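Local coordinates for attachment invasion locus protein (Yersinia pestis, PDB 3QRA) that mediates attachment of the bacterium to eukaryotic host cells as an outer-membrane beta-barrel virulence protein and promotes their invasion, the latter by an unknown mechanism, at residues A134-Y138 with G147-L151. Residues are numbered along the deposited sequence; the frame is centred on the assembly and turned at random.
Sequences ASYEY and GTWML. With C8E ((hydroxyethyloxy)tri(ethyloxy)octane), chain H.
The indole of Trp-149 leans across the strand pair and lays one face on Tyr-136. CB of Tyr-136 sits over the six-membered ring, 3.8 Å from its centroid and 8° off the normal, a CH-pi contact, while CD1 reaches CE2 of Trp-149 at 3.5 Å. The tyrosine ring meets the five-membered ring obliquely, planes at 52°. In Trp-149, CG beside the backbone N (chi1 -78°) puts the benzo side over the neighbouring strand, where CE3 comes within 3.4 Å of Ser-135 O. The detergent C8E lies alongside: its C2 meets the indole edge at CZ3, and C8 comes 3.5 Å from CD2 of Tyr-136, with O9 over a face of that ring. On the same surface, the Tyr-136 hydroxyl passes over Gly-147, OH to CA 3.5 Å.

Underneath, the backbones pair antiparallel. Ser-135 with Met-150 and Glu-137 with Thr-148 are hydrogen-bonded pairs, each closed by two N-H to O=C bonds, and the Tyr-136/Trp-149 pair between them is non-hydrogen-bonded.

The opposite face carries the polar groups. The extended Met-150 side chain runs past OG of Ser-135, 3.5 Å from SD, and ends with CE 3.5 Å from OE1 of Glu-137. Inside the barrel, Thr-148 OG1 hydrogen-bonds a water and Ser-14 of the adjoining strand 5-18, while Ser-135 OG and Glu-137 OE2 make hydrogen bonds to Lys-33 of strand 28-37 and to Ser-73 and Tyr-71 of strand 66-81, respectively. The aromatic, detergent-coated face is consistent with the lipid-facing wall. The contact joins the two strands of the last hairpin of the eight-stranded barrel: strand 130-141 bonds onward to strand 108-124, and strand 144-156 pairs with strand 5-18, closing the cylinder.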
# COMPACT_ATOMS: atom_id res chain seq x y z
N ALA A 134 -2.80 9.91 -1.99
CA ALA A 134 -2.12 9.56 -0.74
C ALA A 134 -3.01 8.66 0.08
O ALA A 134 -4.22 8.90 0.17
CB ALA A 134 -1.75 10.82 0.06
N SER A 135 -2.44 7.62 0.67
CA SER A 135 -3.26 6.72 1.48
C SER A 135 -2.46 6.00 2.55
O SER A 135 -1.23 5.97 2.53
CB SER A 135 -3.99 5.72 0.57
OG SER A 135 -3.13 4.67 0.15
N TYR A 136 -3.20 5.42 3.50
CA TYR A 136 -2.62 4.59 4.54
C TYR A 136 -3.33 3.24 4.52
O TYR A 136 -4.53 3.14 4.21
CB TYR A 136 -2.76 5.24 5.92
CG TYR A 136 -2.33 4.32 7.05
CD1 TYR A 136 -0.98 4.15 7.36
CD2 TYR A 136 -3.27 3.62 7.80
CE1 TYR A 136 -0.59 3.31 8.39
CE2 TYR A 136 -2.88 2.77 8.83
CZ TYR A 136 -1.54 2.62 9.12
OH TYR A 136 -1.12 1.79 10.13
N GLU A 137 -2.58 2.19 4.83
CA GLU A 137 -3.09 0.84 4.84
C GLU A 137 -2.58 0.12 6.08
O GLU A 137 -1.47 0.34 6.50
CB GLU A 137 -2.58 0.12 3.60
CG GLU A 137 -2.99 -1.32 3.47
CD GLU A 137 -2.60 -1.83 2.10
OE1 GLU A 137 -3.23 -1.39 1.12
OE2 GLU A 137 -1.63 -2.63 2.01
N TYR A 138 -3.40 -0.77 6.63
CA TYR A 138 -3.04 -1.55 7.81
C TYR A 138 -3.39 -3.01 7.58
O TYR A 138 -4.44 -3.34 7.02
CB TYR A 138 -3.81 -1.03 9.03
CG TYR A 138 -3.62 -1.86 10.27
CD1 TYR A 138 -2.47 -1.73 11.05
CD2 TYR A 138 -4.60 -2.77 10.69
CE1 TYR A 138 -2.30 -2.49 12.22
CE2 TYR A 138 -4.43 -3.53 11.84
CZ TYR A 138 -3.28 -3.39 12.59
OH TYR A 138 -3.14 -4.14 13.74
N GLY A 147 1.94 -1.39 8.82
CA GLY A 147 1.31 -0.14 8.41
C GLY A 147 2.03 0.41 7.18
O GLY A 147 3.25 0.47 7.17
N THR A 148 1.30 0.80 6.16
CA THR A 148 1.93 1.24 4.92
C THR A 148 1.38 2.58 4.45
O THR A 148 0.17 2.74 4.28
CB THR A 148 1.75 0.19 3.80
OG1 THR A 148 2.27 -1.08 4.24
CG2 THR A 148 2.47 0.63 2.49
N TRP A 149 2.27 3.54 4.24
CA TRP A 149 1.91 4.83 3.67
C TRP A 149 2.26 4.86 2.20
O TRP A 149 3.25 4.27 1.78
CB TRP A 149 2.63 5.97 4.39
CG TRP A 149 2.01 6.31 5.73
CD1 TRP A 149 2.41 5.87 6.96
CD2 TRP A 149 0.88 7.15 5.95
NE1 TRP A 149 1.59 6.40 7.93
CE2 TRP A 149 0.65 7.20 7.34
CE3 TRP A 149 0.03 7.89 5.10
CZ2 TRP A 149 -0.40 7.94 7.90
CZ3 TRP A 149 -1.00 8.63 5.66
CH2 TRP A 149 -1.21 8.65 7.05
N MET A 150 1.42 5.56 1.43
CA MET A 150 1.56 5.59 -0.02
C MET A 150 1.36 7.01 -0.49
O MET A 150 0.45 7.71 -0.03
CB MET A 150 0.51 4.68 -0.66
CG MET A 150 0.62 3.21 -0.21
SD MET A 150 -0.76 2.21 -0.80
CE MET A 150 -0.77 0.94 0.47
N LEU A 151 2.22 7.43 -1.43
CA LEU A 151 2.12 8.77 -2.01
C LEU A 151 2.49 8.69 -3.48
O LEU A 151 3.62 8.34 -3.82
CB LEU A 151 3.06 9.73 -1.29
CG LEU A 151 3.18 11.14 -1.90
CD1 LEU A 151 1.85 11.89 -1.82
CD2 LEU A 151 4.28 11.93 -1.20
C1 C8E H . -3.83 10.66 3.45
C2 C8E H . -4.15 9.45 4.32
C3 C8E H . -5.42 9.67 5.14
C4 C8E H . -6.03 8.35 5.57
C5 C8E H . -6.26 8.29 7.08
C6 C8E H . -5.54 7.11 7.72
C7 C8E H . -5.23 7.40 9.19
C8 C8E H . -4.47 6.25 9.84
O9 C8E H . -3.56 6.76 10.79
O HOH W 1 -0.00 -2.27 5.44